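Local structure of putative isomerase YbhH (Escherichia coli, 6OTV) at residues F18-A21 and E22-P25; D27-Q30 and R31-L35; N54-T57 and S58-A61; I110-S114 and P115-V119. The protein probably works as an isomerase of the PrpF family, related to the diaminopimelate epimerases, although its substrate and the reaction it carries out are not established. One frame throughout, in Å; residues are numbered along the deposited sequence.

Contact 1: residues F18-A21 and E22-P25. With EDO (1,2-ethanediol), chain L.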
loop_
_atom_site.group_PDB
_atom_site.type_symbol
_atom_site.label_atom_id
_atom_site.label_comp_id
_atom_site.label_asym_id
_atom_site.label_seq_id
_atom_site.Cartn_x
_atom_site.Cartn_y
_atom_site.Cartn_z
ATOM N N PHE A 18 -11.790 -22.503 -1.074
ATOM C CA PHE A 18 -10.657 -21.649 -1.395
ATOM C C PHE A 18 -9.952 -22.252 -2.604
ATOM O O PHE A 18 -9.516 -23.408 -2.564
ATOM C CB PHE A 18 -9.719 -21.513 -0.195
ATOM C CG PHE A 18 -10.233 -20.574 0.870
ATOM C CD1 PHE A 18 -11.315 -20.925 1.662
ATOM C CD2 PHE A 18 -9.638 -19.337 1.071
ATOM C CE1 PHE A 18 -11.795 -20.063 2.634
ATOM C CE2 PHE A 18 -10.110 -18.469 2.042
ATOM C CZ PHE A 18 -11.191 -18.832 2.825
ATOM N N LEU A 19 -9.868 -21.475 -3.681
ATOM C CA LEU A 19 -9.401 -21.953 -4.971
ATOM C C LEU A 19 -8.290 -21.052 -5.486
ATOM O O LEU A 19 -8.264 -19.851 -5.206
ATOM C CB LEU A 19 -10.543 -21.986 -5.998
ATOM C CG LEU A 19 -11.796 -22.774 -5.605
ATOM C CD1 LEU A 19 -12.939 -22.485 -6.566
ATOM C CD2 LEU A 19 -11.490 -24.265 -5.564
ATOM N N LEU A 20 -7.371 -21.646 -6.239
ATOM C CA LEU A 20 -6.370 -20.889 -6.976
ATOM C C LEU A 20 -6.939 -20.489 -8.329
ATOM O O LEU A 20 -7.560 -21.304 -9.018
ATOM C CB LEU A 20 -5.095 -21.710 -7.170
ATOM C CG LEU A 20 -4.280 -22.037 -5.921
ATOM C CD1 LEU A 20 -3.202 -23.054 -6.257
ATOM C CD2 LEU A 20 -3.663 -20.773 -5.350
ATOM N N ALA A 21 -6.721 -19.229 -8.709
ATOM C CA ALA A 21 -7.244 -18.736 -9.978
ATOM C C ALA A 21 -6.684 -19.498 -11.173
ATOM O O ALA A 21 -7.322 -19.517 -12.231
ATOM C CB ALA A 21 -6.956 -17.240 -10.118
ATOM N N GLU A 22 -5.512 -20.125 -11.025
ATOM C CA GLU A 22 -4.958 -20.955 -12.093
ATOM C C GLU A 22 -5.948 -22.019 -12.547
ATOM O O GLU A 22 -6.015 -22.349 -13.736
ATOM C CB GLU A 22 -3.674 -21.637 -11.624
ATOM C CG GLU A 22 -2.427 -20.799 -11.658
ATOM C CD GLU A 22 -1.251 -21.532 -11.040
ATOM O OE1 GLU A 22 -1.478 -22.601 -10.431
ATOM O OE2 GLU A 22 -0.106 -21.046 -11.163
ATOM N N HIS A 23 -6.711 -22.577 -11.612
ATOM C CA HIS A 23 -7.526 -23.754 -11.866
ATOM C C HIS A 23 -8.917 -23.418 -12.386
ATOM O O HIS A 23 -9.761 -24.313 -12.481
ATOM C CB HIS A 23 -7.624 -24.593 -10.592
ATOM C CG HIS A 23 -6.296 -25.068 -10.091
ATOM N ND1 HIS A 23 -6.025 -25.250 -8.751
ATOM C CD2 HIS A 23 -5.161 -25.398 -10.752
ATOM C CE1 HIS A 23 -4.781 -25.671 -8.610
ATOM N NE2 HIS A 23 -4.235 -25.771 -9.809
ATOM N N LEU A 24 -9.168 -22.160 -12.735
ATOM C CA LEU A 24 -10.465 -21.725 -13.220
ATOM C C LEU A 24 -10.325 -21.085 -14.597
ATOM O O LEU A 24 -9.292 -20.481 -14.903
ATOM C CB LEU A 24 -11.107 -20.724 -12.250
ATOM C CG LEU A 24 -11.594 -21.304 -10.918
ATOM C CD1 LEU A 24 -11.935 -20.198 -9.932
ATOM C CD2 LEU A 24 -12.801 -22.202 -11.148
ATOM N N PRO A 25 -11.341 -21.208 -15.448
ATOM C CA PRO A 25 -11.275 -20.584 -16.770
ATOM C C PRO A 25 -11.458 -19.077 -16.679
ATOM O O PRO A 25 -12.030 -18.544 -15.726
ATOM C CB PRO A 25 -12.436 -21.238 -17.525
ATOM C CG PRO A 25 -13.424 -21.546 -16.453
ATOM C CD PRO A 25 -12.602 -21.941 -15.251
HETATM C C1 EDO L . -1.184 -18.428 -8.704
HETATM O O1 EDO L . -1.228 -16.995 -8.709
HETATM C C2 EDO L . -2.591 -18.991 -8.538
HETATM O O2 EDO L . -3.431 -18.524 -9.600
HETATM O O HOH W 1 -7.736 -24.571 -6.554
#
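The backbone bends sharply between Leu20 and Leu24, where His23 N donates to Leu20 O at 3.0 Å and Leu24 N donates to Ala21 O at 3.3 Å. Two successive bonds of the i to i+3 kind define a short 3-10 turn, which ends strand 14-20 and starts the connection to helix 28-39. The N-H...O angles, 157° at Leu20 O and 161° at Ala21 O, support both bonds.

Side chains sort to different sides of the bend. Leu20 and His23 run side by side and point the same way: with CG of His23 turned to the backbone N side (chi1 -60°), the imidazole comes back along Leu20, and CE1 of His23 meets CD1 of Leu20 at 3.9 Å, obliquely to the ring. Leu19 and Leu24 instead cross at about a right angle and touch through their CD1 methyls, 4.2 Å apart; both also pack against helix 28-39, through Leu35 and Ile34 respectively. Glu22 N donates a weak hydrogen bond (3.0 Å) to O2 of an ethanediol, probably from the crystallisation liquor and held also by Arg65 N. One water stitches strand end to turn: it accepts from Leu20 N at 3.0 Å and lies in the plane of the His23 ring, 2.9 Å from ND1.

Contact 2: residues D27-Q30 and R31-L35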
loop_
_atom_site.group_PDB
_atom_site.type_symbol
_atom_site.label_atom_id
_atom_site.label_comp_id
_atom_site.label_asym_id
_atom_site.label_seq_id
_atom_site.Cartn_x
_atom_site.Cartn_y
_atom_site.Cartn_z
ATOM N N ASP A 27 -13.211 -17.256 -18.811
ATOM C CA ASP A 27 -14.576 -16.881 -19.157
ATOM C C ASP A 27 -15.449 -16.856 -17.908
ATOM O O ASP A 27 -15.520 -17.839 -17.163
ATOM C CB ASP A 27 -15.151 -17.848 -20.187
ATOM C CG ASP A 27 -16.558 -17.476 -20.606
ATOM O OD1 ASP A 27 -16.735 -16.385 -21.188
ATOM O OD2 ASP A 27 -17.487 -18.271 -20.352
ATOM N N GLN A 28 -16.122 -15.724 -17.685
ATOM C CA GLN A 28 -16.866 -15.527 -16.448
ATOM C C GLN A 28 -18.059 -16.470 -16.344
ATOM O O GLN A 28 -18.401 -16.915 -15.243
ATOM C CB GLN A 28 -17.319 -14.071 -16.347
ATOM C CG GLN A 28 -17.894 -13.675 -15.000
ATOM C CD GLN A 28 -19.403 -13.530 -15.031
ATOM O OE1 GLN A 28 -20.069 -14.043 -15.929
ATOM N NE2 GLN A 28 -19.950 -12.820 -14.048
ATOM N N THR A 29 -18.697 -16.792 -17.470
ATOM C CA THR A 29 -19.858 -17.674 -17.431
ATOM C C THR A 29 -19.452 -19.100 -17.077
ATOM O O THR A 29 -20.090 -19.747 -16.237
ATOM C CB THR A 29 -20.590 -17.636 -18.772
ATOM O OG1 THR A 29 -20.998 -16.291 -19.050
ATOM C CG2 THR A 29 -21.818 -18.535 -18.740
ATOM N N GLN A 30 -18.391 -19.609 -17.709
ATOM C CA GLN A 30 -17.913 -20.949 -17.386
ATOM C C GLN A 30 -17.388 -21.017 -15.957
ATOM O O GLN A 30 -17.607 -22.011 -15.253
ATOM C CB GLN A 30 -16.828 -21.375 -18.375
ATOM C CG GLN A 30 -17.309 -21.476 -19.807
ATOM C CD GLN A 30 -18.423 -22.492 -19.970
ATOM O OE1 GLN A 30 -18.412 -23.548 -19.337
ATOM N NE2 GLN A 30 -19.396 -22.174 -20.819
ATOM N N ARG A 31 -16.688 -19.969 -15.513
ATOM C CA ARG A 31 -16.190 -19.939 -14.142
ATOM C C ARG A 31 -17.334 -20.025 -13.142
ATOM O O ARG A 31 -17.268 -20.795 -12.176
ATOM C CB ARG A 31 -15.364 -18.672 -13.910
ATOM C CG ARG A 31 -14.889 -18.491 -12.476
ATOM C CD ARG A 31 -14.194 -17.148 -12.272
ATOM N NE ARG A 31 -15.068 -16.012 -12.562
ATOM C CZ ARG A 31 -15.940 -15.494 -11.699
ATOM N NH1 ARG A 31 -16.066 -16.012 -10.485
ATOM N NH2 ARG A 31 -16.691 -14.458 -12.050
ATOM N N ASP A 32 -18.400 -19.253 -13.368
ATOM C CA ASP A 32 -19.531 -19.262 -12.446
ATOM C C ASP A 32 -20.224 -20.617 -12.425
ATOM O O ASP A 32 -20.670 -21.075 -11.366
ATOM C CB ASP A 32 -20.520 -18.157 -12.817
ATOM C CG ASP A 32 -20.024 -16.779 -12.427
ATOM O OD1 ASP A 32 -18.936 -16.688 -11.817
ATOM O OD2 ASP A 32 -20.722 -15.789 -12.729
ATOM N N LYS A 33 -20.335 -21.275 -13.583
ATOM C CA LYS A 33 -20.915 -22.615 -13.609
ATOM C C LYS A 33 -20.108 -23.579 -12.747
ATOM O O LYS A 33 -20.675 -24.421 -12.042
ATOM C CB LYS A 33 -21.004 -23.128 -15.047
ATOM C CG LYS A 33 -22.189 -22.594 -15.835
ATOM C CD LYS A 33 -22.336 -23.331 -17.159
ATOM C CE LYS A 33 -23.616 -22.936 -17.884
ATOM N NZ LYS A 33 -23.639 -21.489 -18.235
ATOM N N ILE A 34 -18.781 -23.465 -12.784
ATOM C CA ILE A 34 -17.941 -24.328 -11.962
ATOM C C ILE A 34 -18.168 -24.042 -10.484
ATOM O O ILE A 34 -18.274 -24.967 -9.670
ATOM C CB ILE A 34 -16.465 -24.159 -12.363
ATOM C CG1 ILE A 34 -16.246 -24.717 -13.771
ATOM C CG2 ILE A 34 -15.544 -24.829 -11.352
ATOM C CD1 ILE A 34 -14.878 -24.446 -14.330
ATOM N N LEU A 35 -18.266 -22.761 -10.115
ATOM C CA LEU A 35 -18.483 -22.411 -8.716
ATOM C C LEU A 35 -19.810 -22.961 -8.209
ATOM O O LEU A 35 -19.896 -23.444 -7.073
ATOM C CB LEU A 35 -18.424 -20.894 -8.537
ATOM C CG LEU A 35 -17.111 -20.212 -8.929
ATOM C CD1 LEU A 35 -17.120 -18.744 -8.518
ATOM C CD2 LEU A 35 -15.926 -20.938 -8.313
#
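Backbone bonds come first: Arg31 N donates to Asp27 O at 2.9 Å, and the same i+4 to i pattern repeats for Asp32 on Gln28, Lys33 on Thr29 and Ile34 on Gln30, so the spacing is that of a regular alpha-helix from its first turn.

Capping is supplied by Asp27. Its OD2 accepts from Gln30 N at 3.1 Å, approached from above the carboxylate plane, 37° out of it, while its carbonyl serves Arg31. Asp27 is thus the N-cap of helix 28-39, and a carboxylate there would be expected to interact well with the partial positive charge of the helix start. The helix lies against strand 59-65, which Arg31 and Leu35 touch at Ile62 and Val60.

Polar side chains gather around Arg31. Its chain is extended as far as CD and then bends at chi3 (60°), which carries the guanidinium back along the first turn. There NH2 lies 3.3 Å from CG of Gln28, which sits at the edge of the group near its plane. NH2 also forms a salt bridge with Asp32 OD1 at 3.2 Å; the oxygen is well out of the guanidinium plane, so charge alone links them. Gln28 NE2 is 3.3 Å from Asp32 OD2, but the angle is poor for a hydrogen bond; the amide and carboxylate planes stand 54° apart.

The remaining van der Waals contacts pair carbon with polar atoms. Thr29 and Lys33 run side by side, CG2 to NZ 3.5 Å, and Ile34 CG1 rests 3.4 Å from Gln30 O.

Contact 3: residues N54-T57 and S58-A61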
loop_
_atom_site.group_PDB
_atom_site.type_symbol
_atom_site.label_atom_id
_atom_site.label_comp_id
_atom_site.label_asym_id
_atom_site.label_seq_id
_atom_site.Cartn_x
_atom_site.Cartn_y
_atom_site.Cartn_z
ATOM N N ASN A 54 -26.564 -22.928 3.312
ATOM C CA ASN A 54 -26.774 -21.659 3.982
ATOM C C ASN A 54 -25.809 -20.641 3.390
ATOM O O ASN A 54 -24.680 -21.000 3.031
ATOM C CB ASN A 54 -26.539 -21.807 5.498
ATOM C CG ASN A 54 -26.899 -20.555 6.280
ATOM O OD1 ASN A 54 -26.115 -19.609 6.355
ATOM N ND2 ASN A 54 -28.084 -20.551 6.878
ATOM N N PRO A 55 -26.222 -19.378 3.245
ATOM C CA PRO A 55 -25.304 -18.368 2.689
ATOM C C PRO A 55 -23.963 -18.303 3.405
ATOM O O PRO A 55 -22.934 -18.057 2.763
ATOM C CB PRO A 55 -26.090 -17.059 2.848
ATOM C CG PRO A 55 -27.522 -17.477 2.854
ATOM C CD PRO A 55 -27.558 -18.820 3.529
ATOM N N LEU A 56 -23.943 -18.530 4.720
ATOM C CA LEU A 56 -22.690 -18.508 5.462
ATOM C C LEU A 56 -21.757 -19.646 5.072
ATOM O O LEU A 56 -20.541 -19.525 5.257
ATOM C CB LEU A 56 -22.976 -18.557 6.964
ATOM C CG LEU A 56 -23.649 -17.308 7.541
ATOM C CD1 LEU A 56 -23.866 -17.458 9.034
ATOM C CD2 LEU A 56 -22.821 -16.063 7.244
ATOM N N THR A 57 -22.291 -20.741 4.529
ATOM C CA THR A 57 -21.500 -21.913 4.178
ATOM C C THR A 57 -21.558 -22.202 2.681
ATOM O O THR A 57 -21.425 -23.351 2.255
ATOM C CB THR A 57 -21.963 -23.131 4.976
ATOM O OG1 THR A 57 -23.350 -23.366 4.714
ATOM C CG2 THR A 57 -21.769 -22.899 6.472
ATOM N N SER A 58 -21.754 -21.165 1.874
ATOM C CA SER A 58 -21.853 -21.296 0.425
ATOM C C SER A 58 -21.078 -20.166 -0.243
ATOM O O SER A 58 -21.584 -19.456 -1.112
ATOM C CB SER A 58 -23.317 -21.309 -0.015
ATOM O OG SER A 58 -23.429 -21.563 -1.405
ATOM N N LYS A 59 -19.824 -19.994 0.168
ATOM C CA LYS A 59 -18.981 -18.908 -0.303
ATOM C C LYS A 59 -17.742 -19.465 -0.992
ATOM O O LYS A 59 -17.365 -20.625 -0.799
ATOM C CB LYS A 59 -18.572 -17.990 0.858
ATOM C CG LYS A 59 -19.745 -17.368 1.618
ATOM C CD LYS A 59 -19.245 -16.439 2.719
ATOM C CE LYS A 59 -20.386 -15.829 3.521
ATOM N NZ LYS A 59 -21.196 -14.895 2.699
ATOM N N VAL A 60 -17.111 -18.624 -1.811
ATOM C CA VAL A 60 -15.901 -18.989 -2.541
ATOM C C VAL A 60 -14.897 -17.849 -2.427
ATOM O O VAL A 60 -15.265 -16.672 -2.512
ATOM C CB VAL A 60 -16.196 -19.302 -4.028
ATOM C CG1 VAL A 60 -14.912 -19.639 -4.769
ATOM C CG2 VAL A 60 -17.199 -20.442 -4.157
ATOM N N ALA A 61 -13.628 -18.203 -2.235
ATOM C CA ALA A 61 -12.515 -17.263 -2.298
ATOM C C ALA A 61 -11.552 -17.735 -3.376
ATOM O O ALA A 61 -11.050 -18.863 -3.312
ATOM C CB ALA A 61 -11.800 -17.154 -0.949
#
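The Lys59 side chain runs past the carbonyl of Pro55: CG and CE each lie 3.5 Å from Pro55 O, and a bend at chi4 (-67°) keeps NZ near that oxygen while it hydrogen-bonds Gln79 OE1. Gln79 uses its other amide atom, NE2, to donate to Pro55 O, so a single amide group holds both the carbonyl and the lysine end. Beyond these, Ser58 N gives Pro55 O only a weak bond, at 3.4 Å. CE of Lys59 also lies 4.0 Å from CA of Leu56.

Ser58 places CB 3.4 Å from Asn54 O. Its OG stands anti to the backbone N (chi1 -175°) and has Val80 O and Glu46 OE2 as hydrogen-bond partners, Val80 O the stronger, which gives this buried hydroxyl partners in place of solvent.

Upstream, the turn is built on Asn54. OD1 accepts from Leu56 N at 2.9 Å with an N-H...O angle of 160°, and Asn54 O accepts from Thr57 N at 2.8 Å. A phosphate ion, probably from the crystallisation liquor, lies about 3 Å from the Pro55 side chain at the nearest atoms. An Asx turn running into a short 3-10 segment is thus the lead-in to strand 59-65, which pairs in parallel with strand 14-20.

Contact 4: residues I110-S114 and P115-V119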
loop_
_atom_site.group_PDB
_atom_site.type_symbol
_atom_site.label_atom_id
_atom_site.label_comp_id
_atom_site.label_asym_id
_atom_site.label_seq_id
_atom_site.Cartn_x
_atom_site.Cartn_y
_atom_site.Cartn_z
ATOM N N ILE A 110 3.411 -16.893 -1.051
ATOM C CA ILE A 110 4.255 -15.952 -0.323
ATOM C C ILE A 110 5.085 -16.747 0.676
ATOM O O ILE A 110 4.624 -17.750 1.228
ATOM C CB ILE A 110 3.409 -14.853 0.368
ATOM C CG1 ILE A 110 4.304 -13.891 1.155
ATOM C CG2 ILE A 110 2.343 -15.473 1.267
ATOM C CD1 ILE A 110 3.546 -12.801 1.875
ATOM N N ALA A 111 6.320 -16.302 0.887
ATOM C CA ALA A 111 7.206 -16.968 1.830
ATOM C C ALA A 111 6.797 -16.646 3.261
ATOM O O ALA A 111 6.395 -15.520 3.573
ATOM C CB ALA A 111 8.654 -16.544 1.591
ATOM N N ALA A 112 6.908 -17.641 4.134
ATOM C CA ALA A 112 6.555 -17.478 5.536
ATOM C C ALA A 112 7.732 -16.922 6.326
ATOM O O ALA A 112 8.893 -17.236 6.046
ATOM C CB ALA A 112 6.115 -18.810 6.143
ATOM N N THR A 113 7.420 -16.089 7.310
ATOM C CA THR A 113 8.371 -15.660 8.319
ATOM C C THR A 113 7.962 -16.264 9.662
ATOM O O THR A 113 7.072 -17.121 9.736
ATOM C CB THR A 113 8.451 -14.130 8.369
ATOM O OG1 THR A 113 7.135 -13.581 8.505
ATOM C CG2 THR A 113 9.090 -13.589 7.093
ATOM N N SER A 114 8.612 -15.810 10.734
ATOM C CA SER A 114 8.381 -16.361 12.057
ATOM C C SER A 114 8.544 -15.248 13.080
ATOM O O SER A 114 9.443 -14.411 12.926
ATOM C CB SER A 114 9.358 -17.504 12.358
ATOM O OG SER A 114 9.067 -18.120 13.600
ATOM N N PRO A 115 7.705 -15.205 14.129
ATOM C CA PRO A 115 6.612 -16.147 14.403
ATOM C C PRO A 115 5.294 -15.744 13.742
ATOM O O PRO A 115 4.270 -16.396 13.950
ATOM C CB PRO A 115 6.489 -16.092 15.926
ATOM C CG PRO A 115 6.850 -14.682 16.261
ATOM C CD PRO A 115 7.876 -14.237 15.229
ATOM N N VAL A 116 5.327 -14.669 12.957
ATOM C CA VAL A 116 4.160 -14.165 12.246
ATOM C C VAL A 116 4.569 -13.863 10.810
ATOM O O VAL A 116 5.714 -13.491 10.536
ATOM C CB VAL A 116 3.573 -12.910 12.940
ATOM C CG1 VAL A 116 2.440 -12.303 12.126
ATOM C CG2 VAL A 116 3.076 -13.264 14.334
ATOM N N THR A 117 3.630 -14.049 9.885
ATOM C CA THR A 117 3.833 -13.735 8.476
ATOM C C THR A 117 2.815 -12.687 8.056
ATOM O O THR A 117 1.606 -12.900 8.196
ATOM C CB THR A 117 3.702 -14.984 7.604
ATOM O OG1 THR A 117 4.662 -15.962 8.023
ATOM C CG2 THR A 117 3.938 -14.633 6.139
ATOM N N ARG A 118 3.305 -11.559 7.547
ATOM C CA ARG A 118 2.439 -10.509 7.029
ATOM C C ARG A 118 2.050 -10.830 5.593
ATOM O O ARG A 118 2.902 -11.205 4.782
ATOM C CB ARG A 118 3.148 -9.155 7.096
ATOM C CG ARG A 118 3.655 -8.786 8.482
ATOM C CD ARG A 118 4.463 -7.496 8.461
ATOM N NE ARG A 118 3.632 -6.318 8.231
ATOM C CZ ARG A 118 4.099 -5.074 8.158
ATOM N NH1 ARG A 118 5.400 -4.843 8.292
ATOM N NH2 ARG A 118 3.266 -4.062 7.951
ATOM N N VAL A 119 0.762 -10.692 5.280
ATOM C CA VAL A 119 0.252 -10.945 3.937
ATOM C C VAL A 119 -0.553 -9.731 3.497
ATOM O O VAL A 119 -1.564 -9.394 4.122
ATOM C CB VAL A 119 -0.615 -12.214 3.867
ATOM C CG1 VAL A 119 -1.054 -12.466 2.430
ATOM C CG2 VAL A 119 0.138 -13.415 4.424
HETATM O O HOH W 2 6.299 -11.221 7.315
#
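A cis-proline turn between Ser114 and Pro115 folds loop 110-114 back over the start of strand 116-123. The cis peptide brings the two CA atoms to 2.9 Å, and the pieces on either side of it run nearly antiparallel, 155° apart end to end.

Thr113 and Thr117 tie the two arms together. Thr113 N donates to Thr117 OG1 at 2.9 Å, with an N-H...O angle of 148°, so a side-chain oxygen stands in for the backbone acceptor that a true strand pair would offer. That hydroxyl is also hydrogen-bonded to OG1 of Thr136, just after strand 129-135. Thr113 OG1, set between its own backbone N and carbonyl carbon (chi1 52°), is directed at Val116 O and modelled as a hydrogen bond of 2.5 Å; the length is unusually short and its exact value is doubtful. A water donates to the same Thr113 OG1 at 2.8 Å and accepts from Arg118 N at 3.0 Å, bridging the arms where no direct bond links these two atoms.

At the open end the contact becomes apolar. Ile110 is fully extended and lays CD1 3.4 Å from Arg118 O and 4.3 Å from Val119 CG2. Ile105 of helix 94-106 packs under Ile110, Ala112, Thr117 and Val119. Strand 129-135 pairs with strand 116-123, with Arg118 NE bridged to Glu131, while Arg118 NH2 forms a salt bridge with Asp72 of the second subunit, against whose Arg118 and Val116 the side chains of Ile110 and Thr113 pack.

Contacts 1, 2 and 3 form one connected region. Contacts 1 and 2, centres about 11 Å apart, touch where Pro25 CD lies 3.5 Å from Ile34 CD1. Contacts 1 and 3, about 17 Å apart between centres, are joined by the strand pair 14-20 with 59-65, Leu19 N lying 2.9 Å from Ala61 O. Leu35 CD2 of contact 2 packs 3.9 Å from Val60 CG1 of contact 3, closing the triangle. Contact 4 stands apart, its nearest atoms about 9 Å from contact 1 and 20 Å from contact 2, and faces the second subunit. The phosphate ion near Pro55 of contact 3, probably from the crystallisation liquor, may mark a pocket.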